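Putative pyrroline carboxylate reductase (PDB 2AHR) probably catalyses the NAD(P)H-dependent reduction of 1-pyrroline-5-carboxylate to L-proline, the last step of proline biosynthesis. Local coordinates at residues 206-211 against 216-221; 182-185 against 189-192; 142-145 against 149-152. All coordinates share one frame; numbering follows the deposited sequence.

Contact 1 (206-211 against 216-221); sequences SNLKTS and HDFIDA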
ATOM      1  N   SER E 206     -14.131  33.634  -2.421  1.00 30.99           N
ATOM      2  CA  SER E 206     -15.118  34.726  -2.348  0.50 31.12           C
ATOM      3  C   SER E 206     -16.453  34.238  -2.852  1.00 31.84           C
ATOM      4  O   SER E 206     -17.493  34.541  -2.277  1.00 32.40           O
ATOM      5  CB  SER E 206     -14.699  35.954  -3.151  0.50 30.41           C
ATOM      6  OG  SER E 206     -13.320  36.195  -3.003  0.50 31.52           O
ATOM      7  N   ASN E 207     -16.425  33.476  -3.936  1.00 32.52           N
ATOM      8  CA  ASN E 207     -17.633  32.972  -4.543  1.00 33.71           C
ATOM      9  C   ASN E 207     -18.397  32.064  -3.570  1.00 34.14           C
ATOM     10  O   ASN E 207     -19.596  32.231  -3.369  1.00 34.24           O
ATOM     11  CB  ASN E 207     -17.313  32.277  -5.879  1.00 33.68           C
ATOM     12  CG  ASN E 207     -18.539  32.128  -6.772  1.00 35.25           C
ATOM     13  OD1 ASN E 207     -19.629  32.594  -6.452  1.00 33.17           O
ATOM     14  ND2 ASN E 207     -18.354  31.476  -7.910  1.00 38.17           N
ATOM     15  N   LEU E 208     -17.689  31.133  -2.935  1.00 34.51           N
ATOM     16  CA  LEU E 208     -18.285  30.331  -1.859  1.00 34.92           C
ATOM     17  C   LEU E 208     -18.836  31.209  -0.715  1.00 35.69           C
ATOM     18  O   LEU E 208     -19.971  31.027  -0.279  1.00 36.46           O
ATOM     19  CB  LEU E 208     -17.264  29.328  -1.308  1.00 33.85           C
ATOM     20  CG  LEU E 208     -17.742  28.338  -0.237  1.00 32.82           C
ATOM     21  CD1 LEU E 208     -18.853  27.399  -0.732  1.00 29.08           C
ATOM     22  CD2 LEU E 208     -16.538  27.524   0.240  1.00 30.97           C
ATOM     23  N   LYS E 209     -18.032  32.159  -0.247  1.00 36.82           N
ATOM     24  CA  LYS E 209     -18.415  33.031   0.858  1.00 38.66           C
ATOM     25  C   LYS E 209     -19.755  33.746   0.607  1.00 39.57           C
ATOM     26  O   LYS E 209     -20.621  33.768   1.475  1.00 40.11           O
ATOM     27  CB  LYS E 209     -17.300  34.054   1.119  1.00 39.04           C
ATOM     28  CG  LYS E 209     -17.579  34.991   2.286  1.00 40.29           C
ATOM     29  CD  LYS E 209     -16.419  35.938   2.531  1.00 41.91           C
ATOM     30  CE  LYS E 209     -16.703  36.861   3.722  1.00 43.60           C
ATOM     31  NZ  LYS E 209     -17.942  37.672   3.495  1.00 46.51           N
ATOM     32  N   THR E 210     -19.928  34.299  -0.592  1.00 40.54           N
ATOM     33  CA  THR E 210     -21.087  35.125  -0.893  1.00 41.59           C
ATOM     34  C   THR E 210     -22.243  34.345  -1.495  1.00 42.22           C
ATOM     35  O   THR E 210     -23.260  34.923  -1.829  1.00 43.12           O
ATOM     36  CB  THR E 210     -20.720  36.336  -1.795  1.00 41.46           C
ATOM     37  OG1 THR E 210     -19.973  35.898  -2.932  1.00 41.73           O
ATOM     38  CG2 THR E 210     -19.890  37.352  -0.999  1.00 42.25           C
ATOM     39  N   SER E 211     -22.097  33.034  -1.616  1.00 42.60           N
ATOM     40  CA  SER E 211     -23.137  32.201  -2.196  1.00 43.08           C
ATOM     41  C   SER E 211     -23.815  31.340  -1.129  1.00 43.14           C
ATOM     42  O   SER E 211     -23.241  31.067  -0.072  1.00 43.61           O
ATOM     43  CB  SER E 211     -22.531  31.348  -3.316  1.00 43.77           C
ATOM     44  OG  SER E 211     -23.408  30.311  -3.733  1.00 45.97           O
ATOM     45  N   HIS E 216     -19.856  21.160  -2.228  1.00 31.67           N
ATOM     46  CA  HIS E 216     -20.288  20.099  -3.144  1.00 31.07           C
ATOM     47  C   HIS E 216     -21.270  20.541  -4.227  1.00 30.59           C
ATOM     48  O   HIS E 216     -21.229  20.013  -5.329  1.00 30.14           O
ATOM     49  CB  HIS E 216     -20.817  18.876  -2.403  1.00 31.52           C
ATOM     50  CG  HIS E 216     -19.734  17.973  -1.899  1.00 32.12           C
ATOM     51  ND1 HIS E 216     -18.896  17.278  -2.744  1.00 33.73           N
ATOM     52  CD2 HIS E 216     -19.343  17.664  -0.641  1.00 33.18           C
ATOM     53  CE1 HIS E 216     -18.029  16.579  -2.030  1.00 34.84           C
ATOM     54  NE2 HIS E 216     -18.279  16.791  -0.750  1.00 35.11           N
ATOM     55  N   ASP E 217     -22.134  21.507  -3.919  1.00 30.76           N
ATOM     56  CA  ASP E 217     -22.986  22.146  -4.927  1.00 30.86           C
ATOM     57  C   ASP E 217     -22.126  22.750  -6.035  1.00 30.75           C
ATOM     58  O   ASP E 217     -22.402  22.551  -7.220  1.00 30.45           O
ATOM     59  CB  ASP E 217     -23.867  23.259  -4.320  1.00 30.90           C
ATOM     60  CG  ASP E 217     -24.972  22.729  -3.419  1.00 32.06           C
ATOM     61  OD1 ASP E 217     -25.447  21.579  -3.617  1.00 32.73           O
ATOM     62  OD2 ASP E 217     -25.372  23.482  -2.505  1.00 32.26           O
ATOM     63  N   PHE E 218     -21.093  23.503  -5.656  1.00 31.05           N
ATOM     64  CA  PHE E 218     -20.193  24.059  -6.642  1.00 32.11           C
ATOM     65  C   PHE E 218     -19.506  22.990  -7.478  1.00 32.60           C
ATOM     66  O   PHE E 218     -19.408  23.106  -8.695  1.00 33.31           O
ATOM     67  CB  PHE E 218     -19.149  24.966  -5.980  1.00 31.75           C
ATOM     68  CG  PHE E 218     -19.638  26.361  -5.744  1.00 33.70           C
ATOM     69  CD1 PHE E 218     -19.626  27.297  -6.783  1.00 35.38           C
ATOM     70  CD2 PHE E 218     -20.108  26.751  -4.486  1.00 31.91           C
ATOM     71  CE1 PHE E 218     -20.095  28.606  -6.590  1.00 35.77           C
ATOM     72  CE2 PHE E 218     -20.573  28.071  -4.282  1.00 34.67           C
ATOM     73  CZ  PHE E 218     -20.564  28.989  -5.340  1.00 34.66           C
ATOM     74  N   ILE E 219     -19.000  21.959  -6.814  1.00 33.28           N
ATOM     75  CA  ILE E 219     -18.354  20.834  -7.494  1.00 33.58           C
ATOM     76  C   ILE E 219     -19.262  20.202  -8.538  1.00 34.04           C
ATOM     77  O   ILE E 219     -18.825  19.963  -9.644  1.00 34.25           O
ATOM     78  CB  ILE E 219     -17.839  19.770  -6.490  1.00 33.19           C
ATOM     79  CG1 ILE E 219     -16.655  20.326  -5.698  1.00 31.06           C
ATOM     80  CG2 ILE E 219     -17.457  18.454  -7.227  1.00 34.45           C
ATOM     81  CD1 ILE E 219     -16.320  19.529  -4.430  1.00 29.78           C
ATOM     82  N   ASP E 220     -20.528  19.957  -8.211  1.00 35.73           N
ATOM     83  CA  ASP E 220     -21.469  19.476  -9.218  1.00 36.88           C
ATOM     84  C   ASP E 220     -21.569  20.452 -10.395  1.00 37.42           C
ATOM     85  O   ASP E 220     -21.612  20.023 -11.547  1.00 36.90           O
ATOM     86  CB  ASP E 220     -22.872  19.295  -8.643  1.00 38.21           C
ATOM     87  CG  ASP E 220     -22.993  18.085  -7.715  1.00 41.50           C
ATOM     88  OD1 ASP E 220     -22.328  17.046  -7.934  1.00 44.58           O
ATOM     89  OD2 ASP E 220     -23.791  18.187  -6.758  1.00 44.55           O
ATOM     90  N   ALA E 221     -21.619  21.759 -10.104  1.00 37.35           N
ATOM     91  CA  ALA E 221     -21.728  22.773 -11.165  1.00 37.81           C
ATOM     92  C   ALA E 221     -20.506  22.765 -12.083  1.00 38.16           C
ATOM     93  O   ALA E 221     -20.648  22.880 -13.295  1.00 38.04           O
ATOM     94  CB  ALA E 221     -21.955  24.191 -10.576  1.00 37.23           C
TER

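Contact 2 (182-185 against 189-192); sequences AGVK and PKAK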
ATOM      1  N   ALA E 182       2.664  21.599 -10.163  1.00 28.32           N
ATOM      2  CA  ALA E 182       2.054  20.781 -11.230  1.00 28.70           C
ATOM      3  C   ALA E 182       1.976  21.575 -12.558  1.00 29.12           C
ATOM      4  O   ALA E 182       2.095  21.003 -13.644  1.00 29.16           O
ATOM      5  CB  ALA E 182       0.660  20.308 -10.811  1.00 27.33           C
ATOM      6  N   GLY E 183       1.736  22.880 -12.450  1.00 29.23           N
ATOM      7  CA  GLY E 183       1.847  23.782 -13.592  1.00 29.09           C
ATOM      8  C   GLY E 183       3.268  23.791 -14.132  1.00 28.94           C
ATOM      9  O   GLY E 183       3.462  23.768 -15.341  1.00 28.50           O
ATOM     10  N   VAL E 184       4.269  23.815 -13.246  1.00 29.23           N
ATOM     11  CA  VAL E 184       5.663  23.751 -13.702  1.00 29.19           C
ATOM     12  C   VAL E 184       5.943  22.434 -14.450  1.00 30.08           C
ATOM     13  O   VAL E 184       6.475  22.449 -15.574  1.00 30.39           O
ATOM     14  CB  VAL E 184       6.686  23.957 -12.557  1.00 29.40           C
ATOM     15  CG1 VAL E 184       8.133  23.905 -13.125  1.00 30.24           C
ATOM     16  CG2 VAL E 184       6.464  25.317 -11.872  1.00 27.87           C
ATOM     17  N   LYS E 185       5.558  21.298 -13.847  1.00 30.35           N
ATOM     18  CA  LYS E 185       5.748  19.981 -14.475  1.00 30.35           C
ATOM     19  C   LYS E 185       5.245  20.023 -15.918  1.00 30.57           C
ATOM     20  O   LYS E 185       5.903  19.536 -16.847  1.00 30.60           O
ATOM     21  CB  LYS E 185       5.022  18.892 -13.667  1.00 30.77           C
ATOM     22  CG  LYS E 185       5.371  17.443 -14.065  1.00 31.87           C
ATOM     23  CD  LYS E 185       4.671  16.436 -13.141  1.00 33.53           C
ATOM     24  CE  LYS E 185       4.938  14.999 -13.579  1.00 37.12           C
ATOM     25  NZ  LYS E 185       4.024  14.597 -14.685  1.00 40.38           N
ATOM     26  N   PRO E 189       5.755  28.422 -16.250  1.00 33.29           N
ATOM     27  CA  PRO E 189       6.717  28.961 -15.287  1.00 32.91           C
ATOM     28  C   PRO E 189       6.123  29.157 -13.882  1.00 32.67           C
ATOM     29  O   PRO E 189       4.941  29.519 -13.739  1.00 32.57           O
ATOM     30  CB  PRO E 189       7.117  30.310 -15.908  1.00 33.47           C
ATOM     31  CG  PRO E 189       6.962  30.099 -17.373  1.00 34.02           C
ATOM     32  CD  PRO E 189       5.743  29.206 -17.504  1.00 32.92           C
ATOM     33  N   LYS E 190       6.939  28.891 -12.863  1.00 32.67           N
ATOM     34  CA  LYS E 190       6.490  28.905 -11.448  1.00 32.32           C
ATOM     35  C   LYS E 190       5.707  30.167 -11.053  1.00 32.14           C
ATOM     36  O   LYS E 190       4.589  30.074 -10.530  1.00 31.67           O
ATOM     37  CB  LYS E 190       7.686  28.692 -10.495  1.00 31.92           C
ATOM     38  CG  LYS E 190       7.307  28.668  -8.989  1.00 32.43           C
ATOM     39  CD  LYS E 190       6.492  27.417  -8.628  1.00 33.86           C
ATOM     40  CE  LYS E 190       6.005  27.428  -7.179  1.00 36.10           C
ATOM     41  NZ  LYS E 190       7.126  27.512  -6.183  1.00 36.71           N
ATOM     42  N   ALA E 191       6.315  31.337 -11.283  1.00 31.71           N
ATOM     43  CA  ALA E 191       5.704  32.625 -10.933  1.00 31.81           C
ATOM     44  C   ALA E 191       4.325  32.791 -11.580  1.00 31.76           C
ATOM     45  O   ALA E 191       3.344  33.180 -10.926  1.00 32.18           O
ATOM     46  CB  ALA E 191       6.658  33.813 -11.339  1.00 31.29           C
ATOM     47  N   LYS E 192       4.257  32.474 -12.868  1.00 31.59           N
ATOM     48  CA  LYS E 192       3.017  32.534 -13.616  1.00 32.16           C
ATOM     49  C   LYS E 192       1.988  31.526 -13.073  1.00 32.10           C
ATOM     50  O   LYS E 192       0.811  31.871 -12.899  1.00 32.80           O
ATOM     51  CB  LYS E 192       3.292  32.288 -15.112  1.00 31.44           C
ATOM     52  CG  LYS E 192       2.090  32.471 -16.029  1.00 32.64           C
ATOM     53  CD  LYS E 192       1.387  33.858 -15.863  1.00 35.71           C
ATOM     54  CE  LYS E 192       2.349  35.042 -16.145  1.00 35.98           C
ATOM     55  NZ  LYS E 192       1.694  36.403 -16.127  1.00 38.45           N
TER

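Contact 3 (142-145 against 149-152); sequences DLTD and STFD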
ATOM      1  N   ASP E 142     -11.975  44.399  20.793  1.00 42.40           N
ATOM      2  CA  ASP E 142     -11.506  45.557  20.037  1.00 42.89           C
ATOM      3  C   ASP E 142     -10.078  45.378  19.536  1.00 42.39           C
ATOM      4  O   ASP E 142      -9.762  45.771  18.407  1.00 42.13           O
ATOM      5  CB  ASP E 142     -11.576  46.834  20.885  1.00 43.70           C
ATOM      6  CG  ASP E 142     -12.981  47.346  21.036  1.00 46.13           C
ATOM      7  OD1 ASP E 142     -13.766  47.173  20.086  1.00 47.76           O
ATOM      8  OD2 ASP E 142     -13.301  47.924  22.108  1.00 50.97           O
ATOM      9  N   LEU E 143      -9.224  44.827  20.401  1.00 41.43           N
ATOM     10  CA  LEU E 143      -7.842  44.490  20.063  1.00 41.03           C
ATOM     11  C   LEU E 143      -7.742  43.454  18.938  1.00 40.63           C
ATOM     12  O   LEU E 143      -6.959  43.615  17.985  1.00 40.33           O
ATOM     13  CB  LEU E 143      -7.136  43.943  21.302  1.00 41.09           C
ATOM     14  CG  LEU E 143      -6.364  44.868  22.238  1.00 42.30           C
ATOM     15  CD1 LEU E 143      -6.830  46.308  22.191  1.00 41.29           C
ATOM     16  CD2 LEU E 143      -6.390  44.319  23.651  1.00 42.58           C
ATOM     17  N   THR E 144      -8.525  42.385  19.052  1.00 39.80           N
ATOM     18  CA  THR E 144      -8.469  41.335  18.051  1.00 38.78           C
ATOM     19  C   THR E 144      -9.046  41.830  16.728  1.00 38.75           C
ATOM     20  O   THR E 144      -8.531  41.481  15.665  1.00 38.41           O
ATOM     21  CB  THR E 144      -9.136  40.014  18.511  1.00 38.68           C
ATOM     22  OG1 THR E 144     -10.489  40.252  18.924  1.00 37.17           O
ATOM     23  CG2 THR E 144      -8.368  39.401  19.661  1.00 37.63           C
ATOM     24  N   ASP E 145     -10.094  42.659  16.786  1.00 38.84           N
ATOM     25  CA  ASP E 145     -10.677  43.222  15.559  1.00 38.70           C
ATOM     26  C   ASP E 145      -9.703  44.149  14.813  1.00 38.33           C
ATOM     27  O   ASP E 145      -9.902  44.446  13.633  1.00 37.96           O
ATOM     28  CB  ASP E 145     -12.013  43.931  15.833  1.00 38.86           C
ATOM     29  CG  ASP E 145     -13.170  42.951  16.067  1.00 41.09           C
ATOM     30  OD1 ASP E 145     -13.084  41.767  15.665  1.00 41.46           O
ATOM     31  OD2 ASP E 145     -14.197  43.374  16.646  1.00 44.22           O
ATOM     32  N   SER E 149     -10.749  39.386  12.008  1.00 35.96           N
ATOM     33  CA  SER E 149     -12.054  39.134  12.607  1.00 36.00           C
ATOM     34  C   SER E 149     -11.894  38.350  13.913  1.00 36.34           C
ATOM     35  O   SER E 149     -10.795  37.812  14.214  1.00 35.96           O
ATOM     36  CB  SER E 149     -12.935  38.363  11.631  1.00 36.14           C
ATOM     37  OG  SER E 149     -13.225  39.172  10.503  1.00 38.47           O
ATOM     38  N   THR E 150     -12.978  38.294  14.686  1.00 35.84           N
ATOM     39  CA  THR E 150     -12.949  37.661  15.997  1.00 36.05           C
ATOM     40  C   THR E 150     -14.095  36.673  16.133  1.00 36.45           C
ATOM     41  O   THR E 150     -15.249  36.999  15.826  1.00 36.14           O
ATOM     42  CB  THR E 150     -13.008  38.696  17.128  1.00 35.97           C
ATOM     43  OG1 THR E 150     -11.984  39.677  16.913  1.00 37.19           O
ATOM     44  CG2 THR E 150     -12.770  38.023  18.505  1.00 35.47           C
ATOM     45  N   PHE E 151     -13.766  35.458  16.572  1.00 36.72           N
ATOM     46  CA  PHE E 151     -14.773  34.429  16.794  1.00 37.82           C
ATOM     47  C   PHE E 151     -14.936  34.146  18.287  1.00 39.07           C
ATOM     48  O   PHE E 151     -13.948  33.927  18.997  1.00 38.89           O
ATOM     49  CB  PHE E 151     -14.418  33.138  16.053  1.00 37.00           C
ATOM     50  CG  PHE E 151     -14.564  33.223  14.549  1.00 36.21           C
ATOM     51  CD1 PHE E 151     -15.706  32.727  13.912  1.00 34.79           C
ATOM     52  CD2 PHE E 151     -13.552  33.787  13.770  1.00 36.71           C
ATOM     53  CE1 PHE E 151     -15.840  32.795  12.518  1.00 35.60           C
ATOM     54  CE2 PHE E 151     -13.671  33.871  12.379  1.00 36.15           C
ATOM     55  CZ  PHE E 151     -14.817  33.357  11.752  1.00 36.09           C
ATOM     56  N   ASP E 152     -16.192  34.142  18.741  1.00 40.55           N
ATOM     57  CA  ASP E 152     -16.550  33.806  20.122  1.00 42.19           C
ATOM     58  C   ASP E 152     -16.635  32.287  20.217  1.00 41.93           C
ATOM     59  O   ASP E 152     -17.653  31.687  19.857  1.00 42.33           O
ATOM     60  CB  ASP E 152     -17.895  34.472  20.476  1.00 43.78           C
ATOM     61  CG  ASP E 152     -18.447  34.059  21.855  1.00 48.65           C
ATOM     62  OD1 ASP E 152     -19.665  34.287  22.086  1.00 54.28           O
ATOM     63  OD2 ASP E 152     -17.697  33.504  22.706  1.00 53.02           O
TER
HETATM   64  O   HOH W   1      -8.380  38.978  14.576  1.00 32.33           O
HETATM   65  O   HOH W   2     -14.956  40.401  14.182  1.00 42.32           O

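Contact 1 (206-211 against 216-221)
Phe218 reaches from helix 215-222 to Asn207, Leu208 and Ser211 at the far end of helix 190-210. It carries the whole contact on its own helix. CB starts the side chain in the direction of segment 206-211. CG stands beside the backbone N and anti to the carbonyl carbon (chi1 -84°), which sends the ring outward from the helix. The first atom to touch is Phe218 CD2, 4.0 Å from Leu208 CD1. That methyl also meets Phe218 CE2 at the same distance, the one apolar side-chain contact here. On the other branch, Phe218 CE1 lies 3.6 Å from Asn207 ND2. The Asn207 amide plane is steeply inclined to the ring, 70° from it. Its oxygen OD1 approaches the tip and sits 3.9 Å from Phe218 CZ. CZ itself ends against Ser211. Ser211 OG is 3.5 Å from Phe218 CZ, in an oblique approach to the ring. Ser211 CB meets the ring edge in its plane, 3.7 Å from Phe218 CZ. The polar groups therefore serve the ring as packing surface. Their bonds go elsewhere: Ser211 OG pairs with Gln213 N, and Asn207 ND2 makes a weak bond to Gln118 OE1 of a second subunit. Tyr173 of the second subunit also meets the Phe218 ring, with planes at about 30°. One turn further on, Ala221 touches an NADP that is not bound to this chain. The contact thus joins the C-terminal part of helix 190-210 to helix 215-222 across a short link, within the family's dimerisation region and against the second subunit.

Contact 2 (182-185 against 189-192)
Lys190 NZ is gripped by two carboxylates, Glu177 OE2 of its own chain and Asp220 OD1 of a neighbouring subunit, while the base of the same side chain packs on Val184. These two salt bridges run to residues outside segments 182-185 and 189-192. The charge is thus shared between an intrachain and an intersubunit partner, which probably favours the protonated amine. Closer to the backbone the contact is purely one of van der Waals packing. One methyl of Val184 does the work. CG2 stands beside the backbone N of Val184 and anti to its carbonyl carbon, with CG1 on the other branch. Val184 CG2 lies 3.6 Å from Lys190 CA, so it rests on the main chain at the first turn of the helix. Val184 CG2 is also 3.8 Å from Lys190 CB. The lysine chain then bows outward at CG and returns. A bend at chi2 (69°) brings Lys190 CD back to 3.9 Å from Val184 CG2. CB and CD of Lys190 both face this methyl from one side. Beyond CD the lysine leads away to its carboxylates. Pro189 plays a lesser part. The carbonyl carbon C of Pro189 is 4.3 Å from Val184 CG2, and its CB points away from segment 182-185. Pro189 holds the N-cap position of the next helix. Its CA is nevertheless the nearest to that of Val184, at 5.5 Å between the two CA atoms. A neighbouring subunit continues the packing, with its Ile230 against Val184 and its Pro225 against Pro189. The contact sits at the turn where the long helix 158-185 ends and helix 190-210 begins. It joins the last turn of the first helix to the first turn of the second.

Contact 3 (142-145 against 149-152)
In the beta-alpha-beta unit of strand 122-128, helix 134-145 and strand 148-152, Thr144 and Asp145 of the helix meet Thr150 of the returning strand. The strand is the outermost of the sheet on this side within the chain. Its Ser149 and Phe151 make backbone bonds to strand 122-128, whereas the Thr150 side chain turns to the helix. Thr150 OG1 is the hub. Thr150 OG1 donates to Asp145 OD1 at 2.7 Å. The donor meets that oxygen from above the carboxylate, 52° out of its plane. Thr144 OG1 lies 2.6 Å from Thr150 OG1, and the two side chains cross at about a right angle. The same Thr144 hydroxyl is hydrogen-bonded to Arg141 O, one turn back in the helix. A chi1 of 55° sets Thr144 OG1 where it can meet both Arg141 O and Thr150 OG1. The Thr150 methyl packs in too, with Thr150 CG2 3.2 Å from Thr144 OG1.

Two waters bridge the segments. One donates to both Thr144 O and Ser149 O, at 2.7 Å from each oxygen. It links the helix to the strand just before Thr150. The other bridges side chain and main chain. This water accepts from Thr150 N at 2.9 Å and donates to Asp145 OD1 at 2.8 Å. Asp145 OD1 thus takes both a hydroxyl proton and a water proton, and both lead to Thr150, one through OG1 and one through the backbone N.

Contact 1 is the buried one; contacts 2 and 3 are only partly buried. Contacts 1 and 2 share helix 190-210, one near each end, with centres about 26 Å apart. Both lie in the dimerisation region and pair helix with helix. Contact 3 lies in the Rossmann-type sheet part and pairs a helix with a strand. The chemistry follows. Contact 1 is aromatic packing against mixed polar and apolar groups. Contact 2 is aliphatic, with the lysine charge paired outside the two segments. Contact 3 is polar, with hydroxyl-carboxylate and water-bridged bonds. Contacts 2 and 3 fall on opposite sides of the chain's centre, yet all three touch the second subunit.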